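Local coordinates for protein Hia (Adhesin) (Haemophilus influenzae, PDB 3EMF) that probably mediates bacterial adhesion to host cells as a trimeric autotransporter, this chain being its second binding domain, HiaBD2, at residues K36-L41 with S81-H86. Sequence-based numbering, arbitrary orientation.
Sequences KGLLNL and SQQVKH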
ATOM      1  N   LYS A  36       4.786   1.899 -14.332  1.00 28.19           N
ATOM      2  CA  LYS A  36       5.946   2.730 -14.612  1.00 20.60           C
ATOM      3  C   LYS A  36       6.299   3.608 -13.427  1.00 23.73           C
ATOM      4  O   LYS A  36       5.466   4.383 -12.957  1.00 23.73           O
ATOM      5  CB  LYS A  36       5.694   3.630 -15.845  1.00 23.04           C
ATOM      6  CG  LYS A  36       6.889   4.498 -16.183  1.00 26.45           C
ATOM      7  CD  LYS A  36       6.621   5.382 -17.433  1.00 39.05           C
ATOM      8  CE  LYS A  36       7.791   6.335 -17.691  1.00 50.92           C
ATOM      9  NZ  LYS A  36       7.392   7.556 -18.477  1.00 56.43           N
ATOM     10  N   GLY A  37       7.541   3.521 -12.965  1.00 24.00           N
ATOM     11  CA  GLY A  37       7.973   4.346 -11.851  1.00 28.78           C
ATOM     12  C   GLY A  37       7.818   3.691 -10.479  1.00 26.50           C
ATOM     13  O   GLY A  37       8.313   4.211  -9.487  1.00 27.79           O
ATOM     14  N   LEU A  38       7.128   2.560 -10.400  1.00 29.40           N
ATOM     15  CA  LEU A  38       7.096   1.834  -9.128  1.00 25.45           C
ATOM     16  C   LEU A  38       8.427   1.117  -8.963  1.00 28.62           C
ATOM     17  O   LEU A  38       9.045   0.727  -9.948  1.00 23.54           O
ATOM     18  CB  LEU A  38       5.941   0.822  -9.078  1.00 27.31           C
ATOM     19  CG  LEU A  38       4.513   1.363  -9.139  1.00 30.81           C
ATOM     20  CD1 LEU A  38       3.472   0.229  -9.004  1.00 20.16           C
ATOM     21  CD2 LEU A  38       4.317   2.402  -8.054  1.00 30.83           C
ATOM     22  N   LEU A  39       8.849   0.929  -7.717  1.00 25.44           N
ATOM     23  CA  LEU A  39      10.119   0.293  -7.416  1.00 23.28           C
ATOM     24  C   LEU A  39      10.117  -1.132  -7.938  1.00 27.18           C
ATOM     25  O   LEU A  39       9.141  -1.872  -7.785  1.00 28.63           O
ATOM     26  CB  LEU A  39      10.368   0.299  -5.900  1.00 21.30           C
ATOM     27  CG  LEU A  39      11.810   0.188  -5.393  1.00 31.40           C
ATOM     28  CD1 LEU A  39      12.662   1.318  -5.979  1.00 27.20           C
ATOM     29  CD2 LEU A  39      11.830   0.227  -3.856  1.00 35.00           C
ATOM     30  N   ASN A  40      11.210  -1.516  -8.575  1.00 20.55           N
ATOM     31  CA  ASN A  40      11.370  -2.889  -8.995  1.00 25.73           C
ATOM     32  C   ASN A  40      12.162  -3.656  -7.931  1.00 30.06           C
ATOM     33  O   ASN A  40      13.380  -3.640  -7.921  1.00 27.12           O
ATOM     34  CB  ASN A  40      12.064  -2.987 -10.352  1.00 28.48           C
ATOM     35  CG  ASN A  40      12.162  -4.421 -10.825  1.00 40.68           C
ATOM     36  OD1 ASN A  40      11.803  -5.341 -10.085  1.00 33.09           O
ATOM     37  ND2 ASN A  40      12.632  -4.627 -12.055  1.00 39.46           N
ATOM     38  N   LEU A  41      11.456  -4.310  -7.024  1.00 27.67           N
ATOM     39  CA  LEU A  41      12.123  -4.970  -5.914  1.00 35.59           C
ATOM     40  C   LEU A  41      12.669  -6.340  -6.295  1.00 41.02           C
ATOM     41  O   LEU A  41      13.563  -6.865  -5.633  1.00 46.55           O
ATOM     42  CB  LEU A  41      11.177  -5.071  -4.708  1.00 35.73           C
ATOM     43  CG  LEU A  41      11.001  -3.778  -3.913  1.00 34.27           C
ATOM     44  CD1 LEU A  41       9.973  -3.972  -2.803  1.00 34.37           C
ATOM     45  CD2 LEU A  41      12.330  -3.314  -3.330  1.00 29.97           C
ATOM     46  N   SER A  81      -5.914   1.815 -15.406  1.00 38.08           N
ATOM     47  CA  SER A  81      -5.079   1.555 -14.233  1.00 41.25           C
ATOM     48  C   SER A  81      -4.508   2.837 -13.662  1.00 45.40           C
ATOM     49  O   SER A  81      -4.271   3.798 -14.389  1.00 41.63           O
ATOM     50  CB  SER A  81      -3.926   0.615 -14.591  1.00 40.28           C
ATOM     51  OG  SER A  81      -4.393  -0.655 -14.995  1.00 36.84           O
ATOM     52  N   GLN A  82      -4.281   2.839 -12.353  1.00 35.45           N
ATOM     53  CA  GLN A  82      -3.582   3.930 -11.689  1.00 38.64           C
ATOM     54  C   GLN A  82      -2.682   3.327 -10.620  1.00 36.04           C
ATOM     55  O   GLN A  82      -2.858   2.167 -10.238  1.00 28.85           O
ATOM     56  CB  GLN A  82      -4.564   4.904 -11.032  1.00 46.21           C
ATOM     57  CG  GLN A  82      -5.669   5.418 -11.934  1.00 59.37           C
ATOM     58  CD  GLN A  82      -6.970   4.654 -11.765  1.00 59.77           C
ATOM     59  OE1 GLN A  82      -6.979   3.436 -11.559  1.00 63.74           O
ATOM     60  NE2 GLN A  82      -8.080   5.369 -11.851  1.00 53.67           N
ATOM     61  N   GLN A  83      -1.739   4.123 -10.127  1.00 32.99           N
ATOM     62  CA  GLN A  83      -0.866   3.693  -9.052  1.00 33.33           C
ATOM     63  C   GLN A  83      -1.311   4.279  -7.755  1.00 34.21           C
ATOM     64  O   GLN A  83      -1.499   5.484  -7.648  1.00 28.04           O
ATOM     65  CB  GLN A  83       0.564   4.150  -9.287  1.00 36.18           C
ATOM     66  CG  GLN A  83       1.102   3.729 -10.584  1.00 35.61           C
ATOM     67  CD  GLN A  83       2.527   4.171 -10.782  1.00 38.63           C
ATOM     68  OE1 GLN A  83       3.023   5.069 -10.098  1.00 32.75           O
ATOM     69  NE2 GLN A  83       3.203   3.532 -11.728  1.00 29.42           N
ATOM     70  N   VAL A  84      -1.450   3.422  -6.751  1.00 24.75           N
ATOM     71  CA  VAL A  84      -1.695   3.886  -5.409  1.00 25.46           C
ATOM     72  C   VAL A  84      -0.370   3.912  -4.675  1.00 31.55           C
ATOM     73  O   VAL A  84       0.170   2.867  -4.304  1.00 33.16           O
ATOM     74  CB  VAL A  84      -2.671   2.975  -4.691  1.00 22.42           C
ATOM     75  CG1 VAL A  84      -2.973   3.531  -3.295  1.00 21.20           C
ATOM     76  CG2 VAL A  84      -3.925   2.871  -5.520  1.00 28.24           C
ATOM     77  N   LYS A  85       0.160   5.110  -4.478  1.00 23.25           N
ATOM     78  CA  LYS A  85       1.436   5.255  -3.808  1.00 22.23           C
ATOM     79  C   LYS A  85       1.222   5.650  -2.370  1.00 22.06           C
ATOM     80  O   LYS A  85       0.079   5.794  -1.927  1.00 23.50           O
ATOM     81  CB  LYS A  85       2.322   6.245  -4.568  1.00 30.71           C
ATOM     82  CG  LYS A  85       2.687   5.701  -5.957  1.00 42.89           C
ATOM     83  CD  LYS A  85       4.184   5.739  -6.230  1.00 42.13           C
ATOM     84  CE  LYS A  85       4.664   7.148  -6.487  1.00 51.08           C
ATOM     85  NZ  LYS A  85       6.041   7.161  -7.065  1.00 61.32           N
ATOM     86  N   HIS A  86       2.305   5.819  -1.616  1.00 23.14           N
ATOM     87  CA  HIS A  86       2.119   6.185  -0.232  1.00 19.04           C
ATOM     88  C   HIS A  86       1.328   7.481  -0.154  1.00 29.02           C
ATOM     89  O   HIS A  86       1.605   8.435  -0.904  1.00 28.40           O
ATOM     90  CB  HIS A  86       3.442   6.385   0.481  1.00 21.36           C
ATOM     91  CG  HIS A  86       3.280   6.987   1.840  1.00 20.64           C
ATOM     92  ND1 HIS A  86       3.499   8.320   2.100  1.00 23.94           N
ATOM     93  CD2 HIS A  86       2.845   6.444   2.999  1.00 13.20           C
ATOM     94  CE1 HIS A  86       3.218   8.572   3.368  1.00 20.86           C
ATOM     95  NE2 HIS A  86       2.833   7.443   3.940  1.00 23.77           N
TER
HETATM   96  O   HOH W   1       5.302   6.466 -10.150  1.00 54.78           O
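Q83 reaches out from its strand and gives an amide hydrogen to the backbone of K36. The bond from Q83 NE2 to K36 O is 2.7 Å long and bends to 153° at the hydrogen. The donor stands well above the K36 carbonyl plane. Q83 NE2 also bonds to A34 O, so two backbone carbonyls fix the turn of this amide. CG of Q83 lies anti to its own carbonyl carbon (chi1 -55°), and the chain runs extended from there.

The tight side is made by L38. Its CG lies 3.6 Å from Q83 NE2, and its CD2 lies 3.6 Å from Q83 OE1. Both carbons sit over one face of the amide, whereas K36 O lies close to its plane. The same methyl, L38 CD2, meets K85 CD at 3.8 Å. L38 is buried, with V69 of strand 67-74 and H86 of a second subunit also against it.

Strand 80-85 pairs antiparallel with strand 67-74. V84 points away from residues 36-41 and packs on W68 of its own chain and W68 of the third subunit. The contact links HiaBD2_N and Trp-ring family regions within one subunit.

The solvent side is bridged by one water. It donates to Q83 OE1 at 2.7 Å, near the amide plane, and accepts from K85 NZ at 3.2 Å. Its bond to K36 O is weak. Bends at chi2 and chi3 bring K85 CD against L38 and K85 NZ to R64 O, its main partner. G37 has a positive phi (93°), a backbone shape suited to glycine. The exposed K36 side chain is the loose part and leads away from the strand.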